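Local coordinates for protein 5-formaminoimidazole-4-carboxamide-1-(beta)-D-ribofuranosyl 5'-monophosphate synthetase (Methanocaldococcus jannaschii, PDB 2R7M) that catalyses the ATP- and formate-dependent formylation of AICAR to FAICAR, without folates, in de novo purine biosynthesis, at residues D5-I10 against L109-G114; G25-L30 against H92-A97; E200-T205 against Q297-E302; P288-P293 against F309-R314. All blocks are in the same frame, centred on the assembly; numbering follows the deposited sequence.

Contact 1. Residues D5-I10 against L109-G114; sequences DEILEI and LVPMFG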
# COMPACT_ATOMS: atom_id res chain seq x y z
N ASP A 5 -40.01 -12.02 1.49
CA ASP A 5 -40.67 -11.04 0.64
C ASP A 5 -40.99 -9.79 1.45
O ASP A 5 -40.93 -8.67 0.94
CB ASP A 5 -41.95 -11.62 0.05
CG ASP A 5 -41.70 -12.84 -0.82
OD1 ASP A 5 -40.65 -12.88 -1.51
OD2 ASP A 5 -42.55 -13.75 -0.82
N GLU A 6 -41.32 -9.99 2.71
CA GLU A 6 -41.61 -8.91 3.63
C GLU A 6 -40.37 -8.04 3.84
O GLU A 6 -40.48 -6.85 4.12
CB GLU A 6 -42.06 -9.51 4.96
CG GLU A 6 -42.76 -8.56 5.92
CD GLU A 6 -43.30 -9.29 7.15
OE1 GLU A 6 -43.57 -8.63 8.17
OE2 GLU A 6 -43.44 -10.54 7.08
N ILE A 7 -39.19 -8.66 3.72
CA ILE A 7 -37.93 -7.96 3.93
C ILE A 7 -37.40 -7.35 2.63
O ILE A 7 -36.83 -6.26 2.63
CB ILE A 7 -36.86 -8.87 4.59
CG1 ILE A 7 -36.95 -8.77 6.12
CG2 ILE A 7 -35.45 -8.52 4.12
CD1 ILE A 7 -36.62 -7.41 6.68
N LEU A 8 -37.59 -8.07 1.52
CA LEU A 8 -37.21 -7.57 0.20
C LEU A 8 -38.00 -6.31 -0.17
O LEU A 8 -37.49 -5.44 -0.89
CB LEU A 8 -37.40 -8.65 -0.87
CG LEU A 8 -36.35 -9.76 -0.94
CD1 LEU A 8 -36.50 -10.55 -2.23
CD2 LEU A 8 -34.94 -9.20 -0.82
N GLU A 9 -39.23 -6.21 0.32
CA GLU A 9 -40.10 -5.08 0.03
C GLU A 9 -39.83 -3.89 0.95
O GLU A 9 -40.24 -2.77 0.65
CB GLU A 9 -41.57 -5.49 0.08
CG GLU A 9 -41.97 -6.46 -1.03
CD GLU A 9 -43.46 -6.76 -1.06
OE1 GLU A 9 -43.84 -7.80 -1.65
OE2 GLU A 9 -44.25 -5.96 -0.51
N ILE A 10 -39.16 -4.14 2.07
CA ILE A 10 -38.67 -3.06 2.92
C ILE A 10 -37.43 -2.45 2.26
O ILE A 10 -37.26 -1.23 2.22
CB ILE A 10 -38.28 -3.56 4.32
CG1 ILE A 10 -39.50 -4.10 5.07
CG2 ILE A 10 -37.60 -2.46 5.12
CD1 ILE A 10 -40.33 -3.04 5.75
N LEU A 109 -38.04 -5.58 11.86
CA LEU A 109 -38.27 -5.35 10.43
C LEU A 109 -37.23 -4.46 9.77
O LEU A 109 -37.56 -3.45 9.14
CB LEU A 109 -39.68 -4.78 10.21
CG LEU A 109 -40.85 -5.73 10.49
CD1 LEU A 109 -42.15 -4.95 10.64
CD2 LEU A 109 -40.96 -6.78 9.39
N VAL A 110 -35.96 -4.83 9.92
CA VAL A 110 -34.86 -4.17 9.24
C VAL A 110 -34.09 -5.25 8.49
O VAL A 110 -33.90 -6.33 9.03
CB VAL A 110 -33.92 -3.47 10.23
CG1 VAL A 110 -32.92 -2.58 9.50
CG2 VAL A 110 -34.72 -2.65 11.24
N PRO A 111 -33.70 -4.98 7.24
CA PRO A 111 -32.90 -5.93 6.47
C PRO A 111 -31.64 -6.36 7.24
O PRO A 111 -31.02 -5.55 7.93
CB PRO A 111 -32.54 -5.15 5.21
CG PRO A 111 -33.68 -4.20 5.04
CD PRO A 111 -34.02 -3.78 6.44
N MET A 112 -31.25 -7.62 7.09
CA MET A 112 -30.22 -8.20 7.93
C MET A 112 -29.35 -9.09 7.08
O MET A 112 -29.85 -9.92 6.33
CB MET A 112 -30.85 -9.03 9.05
CG MET A 112 -30.33 -8.71 10.44
SD MET A 112 -31.03 -9.80 11.70
CE MET A 112 -30.52 -11.39 11.03
N PHE A 113 -28.03 -8.91 7.18
CA PHE A 113 -27.10 -9.78 6.48
C PHE A 113 -27.11 -11.19 7.08
O PHE A 113 -27.01 -11.36 8.29
CB PHE A 113 -25.68 -9.18 6.52
CG PHE A 113 -24.68 -9.98 5.77
CD1 PHE A 113 -24.57 -9.86 4.40
CD2 PHE A 113 -23.85 -10.88 6.43
CE1 PHE A 113 -23.64 -10.60 3.70
CE2 PHE A 113 -22.93 -11.63 5.74
CZ PHE A 113 -22.82 -11.48 4.37
N GLY A 114 -27.25 -12.20 6.22
CA GLY A 114 -27.29 -13.60 6.66
C GLY A 114 -28.67 -14.24 6.61
O GLY A 114 -29.67 -13.58 6.28

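Contact 2. Residues G25-L30 against H92-A97; sequences GSHTSL and HGSFIA. With AMP (adenosine monophosphate), chain F.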
# COMPACT_ATOMS: atom_id res chain seq x y z
N GLY A 25 -23.05 -1.51 18.78
CA GLY A 25 -21.70 -1.24 19.22
C GLY A 25 -21.25 -2.18 20.32
O GLY A 25 -21.28 -1.83 21.50
N SER A 26 -20.84 -3.39 19.93
CA SER A 26 -20.33 -4.39 20.86
C SER A 26 -19.94 -5.65 20.11
O SER A 26 -20.14 -5.75 18.90
CB SER A 26 -21.38 -4.73 21.92
OG SER A 26 -20.90 -5.72 22.82
N HIS A 27 -19.39 -6.61 20.83
CA HIS A 27 -19.10 -7.94 20.29
C HIS A 27 -17.98 -8.00 19.23
O HIS A 27 -16.86 -8.42 19.52
CB HIS A 27 -20.38 -8.59 19.75
CG HIS A 27 -20.25 -10.06 19.51
ND1 HIS A 27 -20.04 -10.60 18.26
CD2 HIS A 27 -20.30 -11.12 20.37
CE1 HIS A 27 -19.97 -11.91 18.35
NE2 HIS A 27 -20.13 -12.25 19.61
N THR A 28 -18.30 -7.59 18.00
CA THR A 28 -17.35 -7.63 16.89
C THR A 28 -17.54 -6.41 15.99
O THR A 28 -17.19 -6.44 14.80
CB THR A 28 -17.60 -8.88 16.00
OG1 THR A 28 -19.02 -9.06 15.84
CG2 THR A 28 -16.99 -10.15 16.61
N SER A 29 -18.10 -5.34 16.53
CA SER A 29 -18.56 -4.22 15.70
C SER A 29 -17.43 -3.32 15.22
O SER A 29 -17.57 -2.63 14.23
CB SER A 29 -19.61 -3.39 16.43
OG SER A 29 -19.02 -2.68 17.50
N LEU A 30 -16.30 -3.32 15.93
CA LEU A 30 -15.15 -2.53 15.53
C LEU A 30 -14.64 -2.86 14.12
O LEU A 30 -14.31 -1.95 13.37
CB LEU A 30 -14.01 -2.66 16.54
CG LEU A 30 -14.16 -1.89 17.85
CD1 LEU A 30 -12.92 -2.11 18.70
CD2 LEU A 30 -14.38 -0.41 17.57
N HIS A 92 -24.82 -10.02 15.27
CA HIS A 92 -23.76 -10.65 16.03
C HIS A 92 -24.24 -11.04 17.43
O HIS A 92 -25.34 -10.67 17.84
CB HIS A 92 -22.52 -9.74 16.08
CG HIS A 92 -22.76 -8.41 16.71
ND1 HIS A 92 -23.31 -8.26 17.96
CD2 HIS A 92 -22.46 -7.16 16.28
CE1 HIS A 92 -23.36 -6.97 18.27
NE2 HIS A 92 -22.85 -6.28 17.27
N GLY A 93 -23.42 -11.81 18.15
CA GLY A 93 -23.77 -12.32 19.47
C GLY A 93 -24.53 -11.36 20.37
O GLY A 93 -25.60 -11.70 20.88
N SER A 94 -23.97 -10.17 20.57
CA SER A 94 -24.55 -9.18 21.48
C SER A 94 -25.88 -8.62 20.99
O SER A 94 -26.77 -8.33 21.79
CB SER A 94 -23.58 -8.01 21.70
OG SER A 94 -22.63 -8.32 22.70
N PHE A 95 -25.99 -8.44 19.67
CA PHE A 95 -27.18 -7.85 19.09
C PHE A 95 -28.38 -8.76 19.31
O PHE A 95 -29.46 -8.31 19.68
CB PHE A 95 -27.00 -7.60 17.59
CG PHE A 95 -28.28 -7.34 16.86
CD1 PHE A 95 -28.92 -6.12 16.98
CD2 PHE A 95 -28.85 -8.33 16.08
CE1 PHE A 95 -30.11 -5.88 16.31
CE2 PHE A 95 -30.04 -8.10 15.41
CZ PHE A 95 -30.67 -6.87 15.53
N ILE A 96 -28.16 -10.05 19.09
CA ILE A 96 -29.21 -11.04 19.24
C ILE A 96 -29.67 -11.12 20.70
O ILE A 96 -30.86 -11.20 20.97
CB ILE A 96 -28.76 -12.41 18.72
CG1 ILE A 96 -28.35 -12.29 17.25
CG2 ILE A 96 -29.88 -13.44 18.88
CD1 ILE A 96 -27.78 -13.57 16.66
N ALA A 97 -28.73 -11.05 21.63
CA ALA A 97 -29.06 -11.11 23.05
C ALA A 97 -29.86 -9.89 23.53
O ALA A 97 -30.90 -10.04 24.18
CB ALA A 97 -27.79 -11.28 23.89
P AMP F . -21.02 -9.93 25.29
O1P AMP F . -21.37 -10.61 26.60
O2P AMP F . -22.04 -8.91 24.85
O3P AMP F . -19.60 -9.44 25.20
O5' AMP F . -21.08 -11.09 24.17
C5' AMP F . -22.24 -11.89 23.95
C4' AMP F . -21.85 -13.36 23.78
O4' AMP F . -21.01 -13.57 22.64
C3' AMP F . -21.09 -13.92 24.98
O3' AMP F . -21.98 -14.62 25.85
C2' AMP F . -20.06 -14.88 24.39
O2' AMP F . -20.53 -16.23 24.40
C1' AMP F . -19.91 -14.44 22.95
N9 AMP F . -18.62 -13.72 22.82
C8 AMP F . -18.46 -12.40 23.02
N7 AMP F . -17.17 -12.04 22.81
C5 AMP F . -16.49 -13.15 22.47
C6 AMP F . -15.09 -13.46 22.12
N6 AMP F . -14.15 -12.48 22.11
N1 AMP F . -14.79 -14.75 21.84
C2 AMP F . -15.72 -15.72 21.86
N3 AMP F . -17.01 -15.50 22.17
C4 AMP F . -17.45 -14.26 22.48

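Contact 3. Residues E200-T205 against Q297-E302; sequences EYVVGT and QSLCNE. With AMP (adenosine monophosphate), chain E.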
# COMPACT_ATOMS: atom_id res chain seq x y z
N GLU A 200 -18.43 -35.68 27.02
CA GLU A 200 -17.03 -36.03 26.99
C GLU A 200 -16.14 -34.80 27.11
O GLU A 200 -16.35 -33.81 26.42
CB GLU A 200 -16.74 -36.75 25.68
CG GLU A 200 -15.31 -37.12 25.46
CD GLU A 200 -15.08 -37.74 24.11
OE1 GLU A 200 -16.03 -37.76 23.29
OE2 GLU A 200 -13.94 -38.21 23.88
N TYR A 201 -15.15 -34.85 27.99
CA TYR A 201 -14.13 -33.81 28.06
C TYR A 201 -13.10 -34.11 26.98
O TYR A 201 -12.39 -35.12 27.06
CB TYR A 201 -13.47 -33.75 29.45
CG TYR A 201 -12.59 -32.53 29.63
CD1 TYR A 201 -13.08 -31.38 30.25
CD2 TYR A 201 -11.28 -32.50 29.15
CE1 TYR A 201 -12.29 -30.24 30.39
CE2 TYR A 201 -10.49 -31.36 29.28
CZ TYR A 201 -11.00 -30.24 29.90
OH TYR A 201 -10.21 -29.11 30.05
N VAL A 202 -13.04 -33.27 25.95
CA VAL A 202 -12.05 -33.46 24.90
C VAL A 202 -10.74 -32.77 25.30
O VAL A 202 -10.72 -31.58 25.61
CB VAL A 202 -12.54 -32.99 23.50
CG1 VAL A 202 -11.46 -33.18 22.45
CG2 VAL A 202 -13.81 -33.75 23.09
N VAL A 203 -9.66 -33.55 25.32
CA VAL A 203 -8.34 -33.05 25.69
C VAL A 203 -7.53 -32.76 24.43
O VAL A 203 -7.16 -33.67 23.68
CB VAL A 203 -7.59 -34.08 26.59
CG1 VAL A 203 -6.26 -33.51 27.06
CG2 VAL A 203 -8.46 -34.49 27.78
N GLY A 204 -7.26 -31.49 24.17
CA GLY A 204 -6.59 -31.12 22.93
C GLY A 204 -6.39 -29.64 22.75
O GLY A 204 -6.61 -28.84 23.65
N THR A 205 -5.95 -29.27 21.55
CA THR A 205 -5.68 -27.89 21.24
C THR A 205 -6.91 -27.18 20.61
O THR A 205 -7.54 -27.71 19.70
CB THR A 205 -4.42 -27.78 20.36
OG1 THR A 205 -4.42 -28.84 19.40
CG2 THR A 205 -3.17 -27.90 21.20
N GLN A 297 -16.03 -24.14 16.60
CA GLN A 297 -15.13 -24.11 17.76
C GLN A 297 -14.77 -25.54 18.15
O GLN A 297 -15.58 -26.29 18.68
CB GLN A 297 -15.81 -23.38 18.91
CG GLN A 297 -16.27 -22.00 18.50
CD GLN A 297 -17.47 -21.54 19.27
OE1 GLN A 297 -18.50 -21.19 18.69
NE2 GLN A 297 -17.36 -21.53 20.60
N SER A 298 -13.54 -25.92 17.85
CA SER A 298 -13.13 -27.31 17.95
C SER A 298 -11.92 -27.53 18.86
O SER A 298 -11.27 -26.59 19.32
CB SER A 298 -12.86 -27.85 16.55
OG SER A 298 -11.91 -27.04 15.88
N LEU A 299 -11.64 -28.80 19.13
CA LEU A 299 -10.46 -29.18 19.87
C LEU A 299 -9.80 -30.28 19.07
O LEU A 299 -10.46 -31.17 18.57
CB LEU A 299 -10.84 -29.68 21.27
CG LEU A 299 -11.30 -28.59 22.25
CD1 LEU A 299 -12.20 -29.14 23.36
CD2 LEU A 299 -10.11 -27.82 22.82
N CYS A 300 -8.49 -30.18 18.91
CA CYS A 300 -7.76 -31.16 18.13
C CYS A 300 -7.11 -32.16 19.07
O CYS A 300 -6.24 -31.81 19.87
CB CYS A 300 -6.70 -30.48 17.24
SG CYS A 300 -5.84 -31.60 16.13
N ASN A 301 -7.55 -33.41 19.00
CA ASN A 301 -6.97 -34.44 19.84
C ASN A 301 -5.65 -34.95 19.28
O ASN A 301 -5.22 -34.53 18.20
CB ASN A 301 -7.96 -35.57 20.12
CG ASN A 301 -8.35 -36.35 18.89
OD1 ASN A 301 -7.58 -36.47 17.93
ND2 ASN A 301 -9.54 -36.92 18.92
N GLU A 302 -5.00 -35.82 20.04
CA GLU A 302 -3.70 -36.34 19.66
C GLU A 302 -3.74 -37.18 18.38
O GLU A 302 -2.70 -37.46 17.78
CB GLU A 302 -3.08 -37.13 20.81
CG GLU A 302 -3.99 -38.20 21.39
CD GLU A 302 -3.31 -39.03 22.47
OE1 GLU A 302 -2.41 -38.52 23.16
OE2 GLU A 302 -3.69 -40.21 22.62
P AMP E . -18.97 -23.47 25.70
O1P AMP E . -18.66 -22.60 24.51
O2P AMP E . -19.69 -22.79 26.83
O3P AMP E . -19.48 -24.84 25.29
O5' AMP E . -17.56 -23.84 26.37
C5' AMP E . -16.88 -22.94 27.22
C4' AMP E . -15.44 -23.43 27.26
O4' AMP E . -15.39 -24.70 27.92
C3' AMP E . -14.91 -23.69 25.86
O3' AMP E . -14.36 -22.53 25.23
C2' AMP E . -13.87 -24.77 26.10
O2' AMP E . -12.61 -24.17 26.42
C1' AMP E . -14.41 -25.54 27.30
N9 AMP E . -15.10 -26.73 26.75
C8 AMP E . -16.33 -26.73 26.21
N7 AMP E . -16.67 -27.96 25.76
C5 AMP E . -15.64 -28.78 26.03
C6 AMP E . -15.35 -30.22 25.84
N6 AMP E . -16.25 -31.04 25.25
N1 AMP E . -14.15 -30.67 26.25
C2 AMP E . -13.24 -29.86 26.83
N3 AMP E . -13.44 -28.55 27.04
C4 AMP E . -14.59 -27.96 26.66
O HOH W 1 -6.39 -36.16 22.87

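Contact 4. Residues P288-P293 against F309-R314; sequences PGMIGP and FEMSAR. With AMP (adenosine monophosphate), chain E.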
# COMPACT_ATOMS: atom_id res chain seq x y z
N PRO A 288 -31.99 -20.73 3.09
CA PRO A 288 -30.95 -21.19 2.16
C PRO A 288 -29.68 -21.77 2.79
O PRO A 288 -28.77 -22.17 2.06
CB PRO A 288 -30.60 -19.93 1.37
CG PRO A 288 -30.92 -18.81 2.29
CD PRO A 288 -32.02 -19.26 3.21
N GLY A 289 -29.61 -21.82 4.12
CA GLY A 289 -28.45 -22.41 4.80
C GLY A 289 -27.58 -21.41 5.54
O GLY A 289 -28.07 -20.42 6.10
N MET A 290 -26.27 -21.67 5.55
CA MET A 290 -25.31 -20.74 6.13
C MET A 290 -25.06 -19.59 5.17
O MET A 290 -24.77 -19.81 4.00
CB MET A 290 -23.98 -21.45 6.43
CG MET A 290 -23.96 -22.30 7.70
SD MET A 290 -24.29 -21.40 9.23
CE MET A 290 -23.88 -19.72 8.79
N ILE A 291 -25.18 -18.36 5.65
CA ILE A 291 -24.92 -17.20 4.80
C ILE A 291 -23.87 -16.30 5.44
O ILE A 291 -24.11 -15.70 6.48
CB ILE A 291 -26.21 -16.37 4.52
CG1 ILE A 291 -27.28 -17.23 3.84
CG2 ILE A 291 -25.88 -15.14 3.68
CD1 ILE A 291 -26.87 -17.85 2.52
N GLY A 292 -22.70 -16.21 4.81
CA GLY A 292 -21.64 -15.39 5.35
C GLY A 292 -20.81 -16.07 6.43
O GLY A 292 -20.47 -17.25 6.31
N PRO A 293 -20.48 -15.32 7.49
CA PRO A 293 -19.56 -15.80 8.54
C PRO A 293 -20.13 -16.92 9.43
O PRO A 293 -21.27 -16.84 9.88
CB PRO A 293 -19.31 -14.55 9.38
CG PRO A 293 -20.51 -13.69 9.16
CD PRO A 293 -20.96 -13.95 7.75
N PHE A 309 -17.23 -28.63 19.64
CA PHE A 309 -18.05 -28.59 20.86
C PHE A 309 -19.03 -27.42 20.83
O PHE A 309 -19.86 -27.27 21.73
CB PHE A 309 -17.15 -28.49 22.10
CG PHE A 309 -16.27 -27.26 22.13
CD1 PHE A 309 -16.76 -26.04 22.58
CD2 PHE A 309 -14.94 -27.34 21.73
CE1 PHE A 309 -15.96 -24.92 22.61
CE2 PHE A 309 -14.13 -26.21 21.76
CZ PHE A 309 -14.64 -25.01 22.20
N GLU A 310 -18.92 -26.59 19.80
CA GLU A 310 -19.73 -25.40 19.70
C GLU A 310 -19.66 -24.88 18.27
O GLU A 310 -18.76 -25.24 17.50
CB GLU A 310 -19.24 -24.35 20.70
CG GLU A 310 -20.21 -23.22 21.00
CD GLU A 310 -21.54 -23.71 21.56
OE1 GLU A 310 -22.58 -23.13 21.19
OE2 GLU A 310 -21.54 -24.67 22.37
N MET A 311 -20.62 -24.05 17.89
CA MET A 311 -20.61 -23.40 16.60
C MET A 311 -21.38 -22.11 16.70
O MET A 311 -22.22 -21.94 17.59
CB MET A 311 -21.21 -24.30 15.51
CG MET A 311 -22.72 -24.43 15.58
SD MET A 311 -23.48 -24.69 13.97
CE MET A 311 -23.48 -23.03 13.32
N SER A 312 -21.09 -21.18 15.79
CA SER A 312 -21.89 -19.97 15.67
C SER A 312 -22.43 -19.90 14.25
O SER A 312 -21.79 -20.37 13.31
CB SER A 312 -21.05 -18.73 15.98
OG SER A 312 -20.18 -18.43 14.90
N ALA A 313 -23.63 -19.34 14.09
CA ALA A 313 -24.26 -19.25 12.78
C ALA A 313 -24.16 -17.83 12.24
O ALA A 313 -24.79 -17.48 11.25
CB ALA A 313 -25.72 -19.71 12.86
N ARG A 314 -23.37 -17.02 12.93
CA ARG A 314 -23.04 -15.68 12.47
C ARG A 314 -21.59 -15.39 12.84
O ARG A 314 -20.83 -16.31 13.13
CB ARG A 314 -24.00 -14.63 13.04
CG ARG A 314 -24.52 -14.94 14.42
CD ARG A 314 -23.41 -14.98 15.44
NE ARG A 314 -23.91 -15.34 16.75
CZ ARG A 314 -23.17 -15.34 17.86
NH1 ARG A 314 -23.72 -15.69 19.01
NH2 ARG A 314 -21.89 -15.00 17.80
P AMP E . -18.97 -23.47 25.70
O1P AMP E . -18.66 -22.60 24.51
O2P AMP E . -19.69 -22.79 26.83
O3P AMP E . -19.48 -24.84 25.29
O5' AMP E . -17.56 -23.84 26.37
C5' AMP E . -16.88 -22.94 27.22
C4' AMP E . -15.44 -23.43 27.26
O4' AMP E . -15.39 -24.70 27.92
C3' AMP E . -14.91 -23.69 25.86
O3' AMP E . -14.36 -22.53 25.23
C2' AMP E . -13.87 -24.77 26.10
O2' AMP E . -12.61 -24.17 26.42
C1' AMP E . -14.41 -25.54 27.30
N9 AMP E . -15.10 -26.73 26.75
C8 AMP E . -16.33 -26.73 26.21
N7 AMP E . -16.67 -27.96 25.76
C5 AMP E . -15.64 -28.78 26.03
C6 AMP E . -15.35 -30.22 25.84
N6 AMP E . -16.25 -31.04 25.25
N1 AMP E . -14.15 -30.67 26.25
C2 AMP E . -13.24 -29.86 26.83
N3 AMP E . -13.44 -28.55 27.04
C4 AMP E . -14.59 -27.96 26.66
O HOH W 2 -24.27 -15.26 8.94

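Contact 1. Residues D5-I10 against L109-G114
L109 meets E6 and opens the line of contacts by which helix 4-11 packs on the N-terminal, Rossmann-like domain, where residues 109-114 form a loop that runs beside the edge strand 87-89 of the parallel sheet. That loop is tied to the strand through the backbones of P111 and F113, which both pair with V89, and the F113 ring packs on helix 339-353.

The CG of L109 lies anti to its carbonyl carbon (chi1 -69°), which turns the CD2 branch toward the helix, 3.4 Å from E6 OE1. E6 arrives as an extended chain, and its side chain and that of L109 pass at a slant; the other carboxylate oxygen, OE2, is hydrogen-bonded to the backbone N of S3 rather than engaged across the contact. I10 CG2 touches L109 O at 4.1 Å.

At V110 it is the backbone that is touched: I7 CD1, the end of its chain, lies 3.8 Å from V110 O and equally far from P111 N, covering the peptide link between the two residues.

P111 next offers its ring, and beyond it the chain draws away from the helix. I10 is directed toward this proline, and its CG2 branch, opposite the backbone N, reaches P111 CD at 4.0 Å, the two side chains meeting nearly perpendicularly.

Contact 2. Residues G25-L30 against H92-A97
The imidazoles of H27 and H92 lie nearly parallel, their planes 18° apart, but slid so far that they barely overlap, with centroids 5.1 Å apart. Backbone covers one face of H27: G93 N sits 3.4 Å above the plane of the H27 ring, over its centre, and G93 CA makes a CH-pi contact there. At the edge of the H27 ring, near its plane, is the ribose oxygen O4' of AMP, 3.4 Å from H27 NE2. The H92 ring carries H27 CB on one face, a second CH-pi contact 3.7 Å from the ring centroid, while S94 N lies at its edge.

Rotation of the H27 ring is restrained through ND1, hydrogen-bonded to T28 OG1 at 3.0 Å in a fairly straight line (158°). That hydroxyl sits between its own backbone N and carbonyl carbon (chi1 42°), turned back toward H27. H92 is steadied by NE2 to the carbonyl of L24.

S26 OG and S94 OG are 3.1 Å apart and probably hydrogen-bonded, either able to donate, though the S94 hydroxyl is doubtfully placed because it crowds the phosphate. R264 and S266 of the second subunit also bind this AMP.

H27, in the loop after strand 20-24, and S94, in the first turn of helix 93-99 after the adjacent strand 87-89, bind AICAR and mark the substrate crevice at the carboxyl edge of a Rossmann-like parallel sheet.

Contact 3. Residues E200-T205 against Q297-E302
V202 and L299 point at each other and run antiparallel alongside one another, so that V202 CG1 rests on L299 CB at 3.7 Å. The CG of L299 stands beside its backbone N (chi1 -72°), and its two methyls diverge from there. CD1 reaches V202 O at 3.6 Å and also C2 of the adenine of AMP at 3.7 Å; CD2 lies instead against the carbonyl of G204.

Y201 turns the other way from this pair, yet it meets the same adenine atom: C2 of AMP sits 3.6 Å above the plane of the Y201 ring, over its centre. The purine edge is thus held between the Y201 face and the L299 methyl. Two of its polar atoms, N1 and N6, meet backbone of residues 200-205. V202 N donates to N1 of AMP at 2.8 Å, and N6 of AMP gives a weak bond to E200 O.

Where residues 200-205 turn to run beside strand 292-300, T205 and C300 form an antiparallel hydrogen-bonded pair, with T205 N to C300 O at 3.1 Å and C300 N to T205 O at 2.8 Å (158°). Their side chains share one face of the sheet, OG1 of T205 lying close to C300 CB while it is hydrogen-bonded to T256 OG1 of the third subunit. G204, lacking a side chain, lets its CA come within 3.2 Å of C300 O. A water links V203 O to E302 N.

A connecting segment that offers one backbone carbonyl and one backbone N-H to adenine, backed by aliphatic side chains, is characteristic of the ATP-grasp nucleotide site.

Contact 4. Residues P288-P293 against F309-R314
At the open end of the beta hairpin formed by strands 292-300 and 306-312, the chain entering the first strand, at M290 and P293, packs against the chain leaving the second, at A313 and R314. M290 makes the side-chain contacts. Bent at chi2 (-60°) and again at chi3 (-22°), its side chain curls toward A313, setting CE 3.4 Å from A313 O. The apolar pairs are made by M290 SD, 4.3 Å from A313 CB and 4.5 Å from M311 CE. Helix 268-285 packs on M290 as well.

P293 meets backbone instead: its O lies 3.3 Å from R314 C, carbonyl against carbonyl. R314 O is gripped from within its own segment by S312 OG, which donates at 2.8 Å. A water between the carbonyls of I291 and A313 is placed to donate a hydrogen bond to each, though its distance to I291 O is too short to be trusted.

Farther along, the hairpin has a classic beta bulge, F309 and E310 both facing Q297, and here it enters the ATP-grasp active site. E310, a predicted magnesium ligand, brings OE2 to 3.6 Å from the AMP phosphate oxygen O3P, and the F309 ring approaches the ribose, with CE1 3.6 Å from C3' of AMP. At the other end of the segment, R314 NE forms a salt bridge with E122 OE1, while E122 OE2 accepts the backbone N-H of A313.

Overall arrangement
Contacts 1 and 2 belong to the N-terminal Rossmann-like domain, contacts 3 and 4 to the ATP-grasp part. Along the chain, contact 2 falls wholly between the two segments of contact 1; contacts 3 and 4 follow, with their segments alternating. Both of these use strand 292-300 and line the same nucleotide site, although their centres are 20 Å apart. Contact 4 is the meeting point: F113 of contact 1 packs on P293, and R314 lies against G93 and H27 of contact 2. Contacts 1 and 3, 39 Å apart between centres, lie on opposite sides of the chain's centre. Contacts 2 and 3 come close without touching, nearest atoms about 9 Å apart, consistent with the two substrates meeting between the domains.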